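Local coordinates for protein dihydrodipicolinate synthase (Bacteroides thetaiotaomicron, PDB 4XKY) that probably catalyses an aldolase-type reaction of pyruvate through a Schiff base, as dihydrodipicolinate synthases and N-acetylneuraminate lyases of its family do, at residues V103-P108 against L131-Y136; V76-S81 against H98-V103; P10-P15 against L42-T47; G37-L42 against G72-L77. All blocks are in the same frame, centred on the assembly; numbering follows the deposited sequence.

Interaction 1. Residues V103-P108 against L131-Y136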
loop_
_atom_site.group_PDB
_atom_site.type_symbol
_atom_site.label_atom_id
_atom_site.label_comp_id
_atom_site.label_asym_id
_atom_site.label_seq_id
_atom_site.Cartn_x
_atom_site.Cartn_y
_atom_site.Cartn_z
ATOM N N VAL A 103 -2.263 1.878 -30.892
ATOM C CA VAL A 103 -2.052 0.971 -29.798
ATOM C C VAL A 103 -2.016 1.775 -28.500
ATOM O O VAL A 103 -1.752 2.987 -28.507
ATOM C CB VAL A 103 -0.788 0.122 -29.998
ATOM C CG1 VAL A 103 -0.983 -0.808 -31.189
ATOM C CG2 VAL A 103 0.470 0.992 -30.173
ATOM N N VAL A 104 -2.321 1.088 -27.406
ATOM C CA VAL A 104 -2.437 1.695 -26.083
ATOM C C VAL A 104 -1.529 0.876 -25.173
ATOM O O VAL A 104 -1.583 -0.349 -25.189
ATOM C CB VAL A 104 -3.886 1.627 -25.580
ATOM C CG1 VAL A 104 -4.047 2.353 -24.255
ATOM C CG2 VAL A 104 -4.820 2.224 -26.617
ATOM N N SER A 105 -0.686 1.536 -24.397
ATOM C CA SER A 105 0.331 0.815 -23.653
ATOM C C SER A 105 0.595 1.390 -22.274
ATOM O O SER A 105 0.807 2.597 -22.130
ATOM C CB SER A 105 1.636 0.869 -24.435
ATOM O OG SER A 105 2.734 0.651 -23.578
ATOM N N ALA A 106 0.623 0.512 -21.282
ATOM C CA ALA A 106 1.117 0.834 -19.946
ATOM C C ALA A 106 2.380 0.033 -19.720
ATOM O O ALA A 106 2.485 -1.098 -20.183
ATOM C CB ALA A 106 0.094 0.456 -18.886
ATOM N N PRO A 107 3.336 0.594 -18.983
ATOM C CA PRO A 107 4.494 -0.231 -18.663
ATOM C C PRO A 107 4.091 -1.327 -17.681
ATOM O O PRO A 107 3.139 -1.157 -16.915
ATOM C CB PRO A 107 5.470 0.760 -18.031
ATOM C CG PRO A 107 4.586 1.818 -17.430
ATOM C CD PRO A 107 3.308 1.855 -18.220
ATOM N N PRO A 108 4.788 -2.463 -17.721
ATOM C CA PRO A 108 4.422 -3.605 -16.895
ATOM C C PRO A 108 4.535 -3.253 -15.409
ATOM O O PRO A 108 5.397 -2.459 -15.048
ATOM C CB PRO A 108 5.467 -4.651 -17.282
ATOM C CG PRO A 108 6.642 -3.861 -17.723
ATOM C CD PRO A 108 6.040 -2.698 -18.454
ATOM N N LEU A 131 2.387 1.524 -35.182
ATOM C CA LEU A 131 1.221 2.404 -35.094
ATOM C C LEU A 131 1.439 3.483 -34.036
ATOM O O LEU A 131 2.262 3.303 -33.127
ATOM C CB LEU A 131 -0.027 1.584 -34.736
ATOM C CG LEU A 131 -0.541 0.566 -35.766
ATOM C CD1 LEU A 131 -1.604 -0.328 -35.157
ATOM C CD2 LEU A 131 -1.063 1.204 -37.052
ATOM N N PRO A 132 0.686 4.600 -34.123
ATOM C CA PRO A 132 0.762 5.616 -33.069
ATOM C C PRO A 132 0.384 5.035 -31.713
ATOM O O PRO A 132 -0.315 4.019 -31.646
ATOM C CB PRO A 132 -0.273 6.662 -33.493
ATOM C CG PRO A 132 -0.530 6.432 -34.939
ATOM C CD PRO A 132 -0.216 4.998 -35.222
ATOM N N LEU A 133 0.835 5.677 -30.645
ATOM C CA LEU A 133 0.687 5.127 -29.323
ATOM C C LEU A 133 -0.065 6.054 -28.402
ATOM O O LEU A 133 0.170 7.246 -28.423
ATOM C CB LEU A 133 2.077 4.891 -28.738
ATOM C CG LEU A 133 2.124 4.437 -27.276
ATOM C CD1 LEU A 133 1.572 3.042 -27.186
ATOM C CD2 LEU A 133 3.526 4.426 -26.714
ATOM N N PHE A 134 -0.942 5.492 -27.573
ATOM C CA PHE A 134 -1.510 6.181 -26.400
ATOM C C PHE A 134 -0.827 5.594 -25.169
ATOM O O PHE A 134 -0.699 4.370 -25.037
ATOM C CB PHE A 134 -3.035 5.960 -26.269
ATOM C CG PHE A 134 -3.852 6.703 -27.293
ATOM C CD1 PHE A 134 -4.469 7.913 -26.978
ATOM C CD2 PHE A 134 -3.981 6.201 -28.580
ATOM C CE1 PHE A 134 -5.213 8.593 -27.929
ATOM C CE2 PHE A 134 -4.704 6.882 -29.537
ATOM C CZ PHE A 134 -5.315 8.085 -29.212
ATOM N N LEU A 135 -0.370 6.477 -24.290
ATOM C CA LEU A 135 0.178 6.091 -23.000
ATOM C C LEU A 135 -0.956 5.880 -22.041
ATOM O O LEU A 135 -1.964 6.602 -22.087
ATOM C CB LEU A 135 1.047 7.207 -22.441
ATOM C CG LEU A 135 2.224 7.610 -23.304
ATOM C CD1 LEU A 135 2.802 8.877 -22.723
ATOM C CD2 LEU A 135 3.241 6.487 -23.326
ATOM N N TYR A 136 -0.831 4.901 -21.157
ATOM C CA TYR A 136 -1.823 4.850 -20.094
ATOM C C TYR A 136 -1.325 4.481 -18.722
ATOM O O TYR A 136 -0.461 3.630 -18.518
ATOM C CB TYR A 136 -3.095 4.101 -20.494
ATOM C CG TYR A 136 -3.080 2.620 -20.366
ATOM C CD1 TYR A 136 -3.651 1.991 -19.262
ATOM C CD2 TYR A 136 -2.548 1.835 -21.372
ATOM C CE1 TYR A 136 -3.660 0.612 -19.158
ATOM C CE2 TYR A 136 -2.564 0.459 -21.292
ATOM C CZ TYR A 136 -3.114 -0.152 -20.184
ATOM O OH TYR A 136 -3.102 -1.525 -20.115
#

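Interaction 2. Residues V76-S81 against H98-V103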
loop_
_atom_site.group_PDB
_atom_site.type_symbol
_atom_site.label_atom_id
_atom_site.label_comp_id
_atom_site.label_asym_id
_atom_site.label_seq_id
_atom_site.Cartn_x
_atom_site.Cartn_y
_atom_site.Cartn_z
ATOM N N VAL A 76 -9.914 1.834 -34.595
ATOM C CA VAL A 76 -9.680 0.801 -33.610
ATOM C C VAL A 76 -8.354 0.992 -32.858
ATOM O O VAL A 76 -7.271 1.058 -33.445
ATOM C CB VAL A 76 -9.728 -0.574 -34.270
ATOM C CG1 VAL A 76 -9.552 -1.651 -33.228
ATOM C CG2 VAL A 76 -11.069 -0.755 -34.987
ATOM N N LEU A 77 -8.473 1.080 -31.539
ATOM C CA LEU A 77 -7.338 1.159 -30.615
ATOM C C LEU A 77 -7.177 -0.174 -29.912
ATOM O O LEU A 77 -8.146 -0.736 -29.427
ATOM C CB LEU A 77 -7.586 2.237 -29.548
ATOM C CG LEU A 77 -7.277 3.693 -29.902
ATOM C CD1 LEU A 77 -8.053 4.122 -31.122
ATOM C CD2 LEU A 77 -7.582 4.645 -28.749
ATOM N N VAL A 78 -5.944 -0.647 -29.810
ATOM C CA VAL A 78 -5.662 -1.951 -29.259
ATOM C C VAL A 78 -4.730 -1.800 -28.074
ATOM O O VAL A 78 -3.630 -1.261 -28.204
ATOM C CB VAL A 78 -4.987 -2.873 -30.301
ATOM C CG1 VAL A 78 -4.588 -4.205 -29.680
ATOM C CG2 VAL A 78 -5.911 -3.116 -31.491
ATOM N N CYS A 79 -5.152 -2.324 -26.924
ATOM C CA CYS A 79 -4.270 -2.413 -25.772
ATOM C C CYS A 79 -3.262 -3.530 -26.001
ATOM O O CYS A 79 -3.630 -4.698 -26.210
ATOM C CB CYS A 79 -5.047 -2.660 -24.482
ATOM S SG CYS A 79 -4.084 -2.352 -22.982
ATOM N N ILE A 80 -1.988 -3.149 -25.982
ATOM C CA ILE A 80 -0.887 -4.091 -26.175
ATOM C C ILE A 80 -0.070 -4.371 -24.898
ATOM O O ILE A 80 0.937 -5.073 -24.976
ATOM C CB ILE A 80 0.090 -3.611 -27.269
ATOM C CG1 ILE A 80 0.705 -2.258 -26.915
ATOM C CG2 ILE A 80 -0.608 -3.524 -28.626
ATOM C CD1 ILE A 80 1.970 -1.939 -27.695
ATOM N N SER A 81 -0.480 -3.833 -23.746
ATOM C CA SER A 81 0.271 -4.031 -22.487
ATOM C C SER A 81 0.393 -5.520 -22.180
ATOM O O SER A 81 -0.537 -6.286 -22.384
ATOM C CB SER A 81 -0.372 -3.334 -21.271
ATOM O OG SER A 81 -0.777 -2.003 -21.548
ATOM N N HIS A 98 -3.916 -6.070 -39.335
ATOM C CA HIS A 98 -5.362 -6.151 -39.471
ATOM C C HIS A 98 -6.083 -4.807 -39.580
ATOM O O HIS A 98 -7.311 -4.757 -39.606
ATOM C CB HIS A 98 -5.883 -7.005 -38.341
ATOM C CG HIS A 98 -5.540 -8.437 -38.535
ATOM N ND1 HIS A 98 -6.353 -9.295 -39.239
ATOM C CD2 HIS A 98 -4.428 -9.141 -38.233
ATOM C CE1 HIS A 98 -5.790 -10.487 -39.294
ATOM N NE2 HIS A 98 -4.619 -10.419 -38.696
ATOM N N GLY A 99 -5.318 -3.727 -39.663
ATOM C CA GLY A 99 -5.881 -2.422 -39.944
ATOM C C GLY A 99 -6.302 -1.606 -38.735
ATOM O O GLY A 99 -7.070 -0.670 -38.890
ATOM N N ALA A 100 -5.807 -1.925 -37.538
ATOM C CA ALA A 100 -6.087 -1.076 -36.375
ATOM C C ALA A 100 -5.380 0.244 -36.605
ATOM O O ALA A 100 -4.469 0.315 -37.416
ATOM C CB ALA A 100 -5.599 -1.711 -35.080
ATOM N N ASP A 101 -5.775 1.268 -35.857
ATOM C CA ASP A 101 -5.240 2.617 -36.021
ATOM C C ASP A 101 -4.259 3.072 -34.961
ATOM O O ASP A 101 -3.452 3.975 -35.192
ATOM C CB ASP A 101 -6.411 3.585 -36.069
ATOM C CG ASP A 101 -7.393 3.227 -37.168
ATOM O OD1 ASP A 101 -8.289 2.359 -36.948
ATOM O OD2 ASP A 101 -7.240 3.800 -38.253
ATOM N N ALA A 102 -4.318 2.469 -33.787
ATOM C CA ALA A 102 -3.426 2.874 -32.741
ATOM C C ALA A 102 -3.316 1.786 -31.707
ATOM O O ALA A 102 -4.163 0.906 -31.643
ATOM C CB ALA A 102 -3.911 4.174 -32.111
ATOM N N VAL A 103 -2.263 1.878 -30.892
ATOM C CA VAL A 103 -2.052 0.971 -29.798
ATOM C C VAL A 103 -2.016 1.775 -28.500
ATOM O O VAL A 103 -1.752 2.987 -28.507
ATOM C CB VAL A 103 -0.788 0.122 -29.998
ATOM C CG1 VAL A 103 -0.983 -0.808 -31.189
ATOM C CG2 VAL A 103 0.470 0.992 -30.173
#

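Interaction 3. Residues P10-P15 against L42-T47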
loop_
_atom_site.group_PDB
_atom_site.type_symbol
_atom_site.label_atom_id
_atom_site.label_comp_id
_atom_site.label_asym_id
_atom_site.label_seq_id
_atom_site.Cartn_x
_atom_site.Cartn_y
_atom_site.Cartn_z
ATOM N N PRO A 10 -15.577 3.527 -26.172
ATOM C CA PRO A 10 -15.847 2.423 -25.270
ATOM C C PRO A 10 -14.737 1.406 -25.263
ATOM O O PRO A 10 -14.258 1.013 -26.336
ATOM C CB PRO A 10 -17.115 1.781 -25.829
ATOM C CG PRO A 10 -17.270 2.320 -27.201
ATOM C CD PRO A 10 -16.566 3.624 -27.257
ATOM N N PRO A 11 -14.320 1.001 -24.057
ATOM C CA PRO A 11 -13.497 -0.168 -23.865
ATOM C C PRO A 11 -14.403 -1.388 -23.987
ATOM O O PRO A 11 -15.157 -1.725 -23.055
ATOM C CB PRO A 11 -12.963 0.007 -22.436
ATOM C CG PRO A 11 -14.056 0.746 -21.725
ATOM C CD PRO A 11 -14.831 1.522 -22.783
ATOM N N LEU A 12 -14.363 -2.022 -25.153
ATOM C CA LEU A 12 -15.216 -3.169 -25.400
ATOM C C LEU A 12 -14.966 -4.302 -24.411
ATOM O O LEU A 12 -13.836 -4.590 -24.060
ATOM C CB LEU A 12 -15.030 -3.708 -26.815
ATOM C CG LEU A 12 -15.815 -3.039 -27.943
ATOM C CD1 LEU A 12 -15.379 -1.600 -28.056
ATOM C CD2 LEU A 12 -15.529 -3.728 -29.256
ATOM N N VAL A 13 -16.044 -4.961 -23.986
ATOM C CA VAL A 13 -15.926 -6.265 -23.370
ATOM C C VAL A 13 -15.446 -7.227 -24.455
ATOM O O VAL A 13 -15.607 -6.951 -25.660
ATOM C CB VAL A 13 -17.254 -6.757 -22.729
ATOM C CG1 VAL A 13 -17.717 -5.811 -21.633
ATOM C CG2 VAL A 13 -18.361 -6.887 -23.741
ATOM N N THR A 14 -14.791 -8.303 -24.023
ATOM C CA THR A 14 -14.397 -9.386 -24.901
ATOM C C THR A 14 -15.488 -10.426 -24.672
ATOM O O THR A 14 -15.486 -11.104 -23.663
ATOM C CB THR A 14 -12.981 -9.924 -24.568
ATOM O OG1 THR A 14 -12.005 -8.862 -24.677
ATOM C CG2 THR A 14 -12.605 -11.068 -25.515
ATOM N N PRO A 15 -16.477 -10.498 -25.574
ATOM C CA PRO A 15 -17.571 -11.464 -25.369
ATOM C C PRO A 15 -17.076 -12.870 -25.587
ATOM O O PRO A 15 -16.308 -13.115 -26.522
ATOM C CB PRO A 15 -18.619 -11.079 -26.400
ATOM C CG PRO A 15 -18.080 -9.930 -27.174
ATOM C CD PRO A 15 -16.633 -9.725 -26.813
ATOM N N LEU A 42 -13.313 2.445 -31.060
ATOM C CA LEU A 42 -13.400 1.204 -30.303
ATOM C C LEU A 42 -12.048 0.898 -29.691
ATOM O O LEU A 42 -11.022 0.921 -30.389
ATOM C CB LEU A 42 -13.748 0.051 -31.237
ATOM C CG LEU A 42 -14.935 0.288 -32.171
ATOM C CD1 LEU A 42 -15.118 -0.923 -33.072
ATOM C CD2 LEU A 42 -16.210 0.535 -31.394
ATOM N N PHE A 43 -12.055 0.591 -28.400
ATOM C CA PHE A 43 -10.859 0.294 -27.663
ATOM C C PHE A 43 -10.935 -1.153 -27.215
ATOM O O PHE A 43 -11.829 -1.529 -26.443
ATOM C CB PHE A 43 -10.721 1.258 -26.488
ATOM C CG PHE A 43 -9.580 0.937 -25.572
ATOM C CD1 PHE A 43 -8.346 0.541 -26.073
ATOM C CD2 PHE A 43 -9.741 1.007 -24.200
ATOM C CE1 PHE A 43 -7.308 0.220 -25.210
ATOM C CE2 PHE A 43 -8.695 0.701 -23.331
ATOM C CZ PHE A 43 -7.480 0.308 -23.841
ATOM N N VAL A 44 -10.042 -1.991 -27.742
ATOM C CA VAL A 44 -10.079 -3.400 -27.369
ATOM C C VAL A 44 -8.930 -3.803 -26.470
ATOM O O VAL A 44 -7.841 -3.219 -26.521
ATOM C CB VAL A 44 -10.169 -4.354 -28.566
ATOM C CG1 VAL A 44 -11.364 -3.980 -29.444
ATOM C CG2 VAL A 44 -8.895 -4.367 -29.389
ATOM N N LEU A 45 -9.233 -4.828 -25.674
ATOM C CA LEU A 45 -8.329 -5.444 -24.710
ATOM C C LEU A 45 -7.932 -4.549 -23.533
ATOM O O LEU A 45 -6.879 -4.714 -22.957
ATOM C CB LEU A 45 -7.098 -6.021 -25.435
ATOM C CG LEU A 45 -7.451 -7.113 -26.448
ATOM C CD1 LEU A 45 -6.189 -7.668 -27.074
ATOM C CD2 LEU A 45 -8.222 -8.255 -25.817
ATOM N N GLY A 46 -8.767 -3.597 -23.174
ATOM C CA GLY A 46 -8.575 -2.870 -21.922
ATOM C C GLY A 46 -8.939 -3.810 -20.762
ATOM O O GLY A 46 -9.214 -5.010 -20.981
ATOM N N THR A 47 -8.909 -3.261 -19.546
ATOM C CA THR A 47 -9.365 -3.927 -18.297
ATOM C C THR A 47 -10.789 -4.487 -18.414
ATOM O O THR A 47 -11.046 -5.627 -18.064
ATOM C CB THR A 47 -9.338 -2.944 -17.101
ATOM O OG1 THR A 47 -8.050 -2.321 -17.023
ATOM C CG2 THR A 47 -9.581 -3.684 -15.757
HETATM O O HOH W 1 -11.853 -6.168 -25.400
HETATM O O HOH W 2 -11.563 -2.940 -23.852
#

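Interaction 4. Residues G37-L42 against G72-L77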
loop_
_atom_site.group_PDB
_atom_site.type_symbol
_atom_site.label_atom_id
_atom_site.label_comp_id
_atom_site.label_asym_id
_atom_site.label_seq_id
_atom_site.Cartn_x
_atom_site.Cartn_y
_atom_site.Cartn_z
ATOM N N GLY A 37 -24.742 3.804 -32.173
ATOM C CA GLY A 37 -24.928 4.638 -30.996
ATOM C C GLY A 37 -24.119 5.918 -31.003
ATOM O O GLY A 37 -24.220 6.711 -30.061
ATOM N N GLY A 38 -23.292 6.104 -32.034
ATOM C CA GLY A 38 -22.560 7.343 -32.216
ATOM C C GLY A 38 -21.193 7.424 -31.557
ATOM O O GLY A 38 -20.634 8.511 -31.476
ATOM N N VAL A 39 -20.622 6.310 -31.094
ATOM C CA VAL A 39 -19.303 6.400 -30.457
ATOM C C VAL A 39 -18.231 6.757 -31.519
ATOM O O VAL A 39 -18.451 6.616 -32.724
ATOM C CB VAL A 39 -18.893 5.133 -29.655
ATOM C CG1 VAL A 39 -19.977 4.727 -28.653
ATOM C CG2 VAL A 39 -18.537 3.974 -30.572
ATOM N N HIS A 40 -17.072 7.205 -31.069
ATOM C CA HIS A 40 -16.038 7.694 -31.997
ATOM C C HIS A 40 -14.885 6.755 -32.217
ATOM O O HIS A 40 -14.123 6.960 -33.122
ATOM C CB HIS A 40 -15.532 9.072 -31.559
ATOM C CG HIS A 40 -16.641 10.039 -31.313
ATOM N ND1 HIS A 40 -16.890 11.118 -32.132
ATOM C CD2 HIS A 40 -17.617 10.043 -30.370
ATOM C CE1 HIS A 40 -17.955 11.764 -31.689
ATOM N NE2 HIS A 40 -18.413 11.133 -30.619
ATOM N N ALA A 41 -14.752 5.720 -31.404
ATOM C CA ALA A 41 -13.718 4.731 -31.621
ATOM C C ALA A 41 -14.034 3.523 -30.794
ATOM O O ALA A 41 -14.926 3.564 -29.962
ATOM C CB ALA A 41 -12.350 5.288 -31.247
ATOM N N LEU A 42 -13.313 2.445 -31.060
ATOM C CA LEU A 42 -13.400 1.204 -30.303
ATOM C C LEU A 42 -12.048 0.898 -29.691
ATOM O O LEU A 42 -11.022 0.921 -30.389
ATOM C CB LEU A 42 -13.748 0.051 -31.237
ATOM C CG LEU A 42 -14.935 0.288 -32.171
ATOM C CD1 LEU A 42 -15.118 -0.923 -33.072
ATOM C CD2 LEU A 42 -16.210 0.535 -31.394
ATOM N N GLY A 72 -13.202 -0.568 -41.109
ATOM C CA GLY A 72 -12.762 0.829 -41.311
ATOM C C GLY A 72 -13.729 1.953 -40.942
ATOM O O GLY A 72 -13.362 3.126 -41.032
ATOM N N ARG A 73 -14.947 1.628 -40.500
ATOM C CA ARG A 73 -15.943 2.662 -40.159
ATOM C C ARG A 73 -15.582 3.561 -38.977
ATOM O O ARG A 73 -16.161 4.637 -38.826
ATOM C CB ARG A 73 -17.297 2.018 -39.866
ATOM C CG ARG A 73 -17.941 1.364 -41.075
ATOM C CD ARG A 73 -19.192 0.600 -40.670
ATOM N NE ARG A 73 -18.920 -0.687 -40.017
ATOM C CZ ARG A 73 -19.854 -1.449 -39.437
ATOM N NH1 ARG A 73 -21.130 -1.082 -39.418
ATOM N NH2 ARG A 73 -19.529 -2.599 -38.886
ATOM N N LEU A 74 -14.638 3.109 -38.151
ATOM C CA LEU A 74 -14.278 3.761 -36.897
ATOM C C LEU A 74 -12.838 3.410 -36.528
ATOM O O LEU A 74 -12.444 2.295 -36.727
ATOM C CB LEU A 74 -15.174 3.177 -35.801
ATOM C CG LEU A 74 -15.797 4.097 -34.773
ATOM C CD1 LEU A 74 -16.349 5.312 -35.488
ATOM C CD2 LEU A 74 -16.902 3.369 -34.035
ATOM N N PRO A 75 -12.064 4.342 -35.965
ATOM C CA PRO A 75 -10.741 3.943 -35.472
ATOM C C PRO A 75 -10.802 2.802 -34.427
ATOM O O PRO A 75 -11.658 2.806 -33.529
ATOM C CB PRO A 75 -10.190 5.222 -34.820
ATOM C CG PRO A 75 -11.032 6.336 -35.328
ATOM C CD PRO A 75 -12.354 5.765 -35.722
ATOM N N VAL A 76 -9.914 1.834 -34.595
ATOM C CA VAL A 76 -9.680 0.801 -33.610
ATOM C C VAL A 76 -8.354 0.992 -32.858
ATOM O O VAL A 76 -7.271 1.058 -33.445
ATOM C CB VAL A 76 -9.728 -0.574 -34.270
ATOM C CG1 VAL A 76 -9.552 -1.651 -33.228
ATOM C CG2 VAL A 76 -11.069 -0.755 -34.987
ATOM N N LEU A 77 -8.473 1.080 -31.539
ATOM C CA LEU A 77 -7.338 1.159 -30.615
ATOM C C LEU A 77 -7.177 -0.174 -29.912
ATOM O O LEU A 77 -8.146 -0.736 -29.427
ATOM C CB LEU A 77 -7.586 2.237 -29.548
ATOM C CG LEU A 77 -7.277 3.693 -29.902
ATOM C CD1 LEU A 77 -8.053 4.122 -31.122
ATOM C CD2 LEU A 77 -7.582 4.645 -28.749
#

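Interaction 1. Residues V103-P108 against L131-Y136
With CG of Tyr136 turned between its backbone N and carbonyl carbon (chi1 84°), the phenol ring swings back across the neighbouring strand onto Ala106 and Val104; CG1 of Val104, anti to the backbone N (chi1 -175°), meets it there. Strands 102-105 and 133-137 are adjacent parallel strands of the TIM barrel, joined through helix 115-125 as a beta-alpha-beta unit. The Ala106 methyl makes a CH-pi contact over one face of the Tyr136 ring, its CB 3.6 Å from the centroid and 14° off the normal. Val104 CG1 approaches obliquely, 3.3 Å from Tyr136 CD2. The phenol oxygen is hydrogen-bonded to Ser81 OG, which also bonds Ala106 N, and the ring lies next to Lys164, the probable Schiff-base lysine; this pose is consistent with the predicted role of Tyr136 as proton donor/acceptor. A leucine in place of Tyr136 would probably leave Ser81 OG without its phenol mate and the Ala106 methyl without an aromatic face to rest on.

On the opposite face of the sheet, towards helix 115-125, Leu133 CD1 fits between Val103 CG2 at 3.8 Å and Ser105 CB at 3.5 Å. Four backbone bonds zip the strands: Val103 N to Pro132 O, Phe134 N to Val103 O, Ser105 N to Phe134 O and Tyr136 N to Ser105 O. In the last, 3.0 Å from Tyr136 N to Ser105 O, the donor stands above the carbonyl plane, and Ser105 O also bonds Tyr122 OH. Val103 O, besides its bond, lies in plane at the edge of the Phe134 ring, 3.9 Å from CD2.

Interaction 2. Residues V76-S81 against H98-V103
Asp101 reaches back to Val76 through CB, CG and one carboxylate oxygen, OD1. CB rests 3.7 Å from Val76 O; CG, anti to the carbonyl carbon (chi1 -56°), turns the carboxylate towards the start of the other strand; and OD1 accepts the N-H of Val76 at 2.9 Å from Val76 N. That bond meets OD1 on its anti side, 27° out of the carboxylate plane. In return Val76 O is held by two donors, Asp101 N at 2.8 Å and the longer Ala102 N at 3.3 Å. Replacing Asp101 with an alanine removes OD1 and would probably leave Val76 N without its acceptor at the very start of strand 76-79.

Here the beta-alpha-beta unit 76-79, 85-97, 102-105 of the barrel comes back to its own first strand: Gly99, with positive phi, is the C-prime residue of the Schellman motif that ends the helix, and Asp101 follows two residues on. Further along, Val78 N bonds to Ala102 O. Leu77 CG packs on Ala102 CB on the face shared with Phe134, while Val78 CG2 lies 3.9 Å from Ala100 CB on the side of helix 85-97. Beyond the strand's end, Ile80 CG2 touches Val103 CG1 at 3.8 Å, the two side chains crossing obliquely.

Interaction 3. Residues P10-P15 against L42-T47
Pro10 O accepts the N-H of Phe43 and Phe43 O accepts that of Leu12, at 3.0 Å between Pro10 O and Phe43 N and 2.9 Å between Leu12 N and Phe43 O. The backbones are thus bridged once, at Pro11 and Phe43, while the two segments run 43° apart and diverge towards Thr14. Two waters fill the widening wedge. One donates to Leu12 O and Thr14 OG1 and accepts from Leu45 N; the other donates to Leu12 O and Phe43 O and accepts from Gly46 N. Thr14 OG1 is also bonded to Gly49 O.

The bridge brings the chain that leaves strand 7-8 against strand 42-44, the two outermost strands of the parallel sheet, and so closes the TIM barrel. Phe43, its CG anti to the backbone N (chi1 174°), sends its ring towards Val208, predicted to bind pyruvate, and Lys164, the predicted Schiff-base lysine; CD2 meets Pro11 CB obliquely at 3.8 Å. Gly46 N lies over one ring face near the rim, and a side chain at Gly46 would run into Phe43 CE2. On the helix side Leu12 splits its methyls: CD1 reaches Leu42 CB at 3.9 Å, and CD2 lies alongside Val44 CG1 at 4.2 Å.

Interaction 4. Residues G37-L42 against G72-L77
Leu74 is the plug of this contact, its two methyls pressed on the carbonyl oxygens of Val39 and His40 and on the side chains of Val39 and Leu42. CD1 sits 3.6 Å from His40 O, and CD2 touches both Val39 CG2 and Leu42 CD2, each at 3.9 Å from it; the leucine crosses Val39 and Leu42 at about right angles. A chi1 of -137°, well off a staggered position, puts the branch there. Next to it Pro75 lays CD 3.4 Å from His40 O and CB against the Ala41 methyl. The backbone beyond is firmly zipped: Leu42 N bonds to Pro75 O at 3.0 Å, and Leu77 N to Leu42 O at 2.8 Å and nearly straight, 173° at the hydrogen. Leu42 and Val76 thereby form a parallel bridge.

Towards solvent the grip slackens. The CB of His40 points away from the other segment, so this residue contributes mainly its carbonyl, and Leu74 and Pro75 themselves remain partly exposed. Arg73 turns aside altogether to make a salt bridge with Glu32 and to bond the last turn of helix 56-70 through Ala70 O.

Leu42 and Val76 both lean on Ala70 of that helix, and Val39 and Leu74 lie against helix 24-36 at Leu34 and Ile35. The contact thus pins the Schellman-capped end of helix 24-36, where Gly38 turns the chain, to the entry into barrel strands 42-44 and 76-79.

From the N terminus, the first loop closed is that of interaction 3, where strand 42-44, after helix 24-36, comes back against residues 10-15. Interaction 4 crosses it, its first segment lying inside that loop and its second beyond it, and the two share Leu42; it closes the passage through helix 56-70. Interaction 2 starts where interaction 4 ends, sharing Val76 and Leu77, and closes round helix 85-97. Interaction 1 then follows in series from the shared Val103, closing round helix 115-125. Interactions 4, 2 and 1 join successive neighbours of the parallel barrel sheet, from 42-44 to 133-137, while interaction 3 sets the loop after strand 7-8 against edge strand 42-44. Val104 N on Val78 O ties interactions 1 and 2.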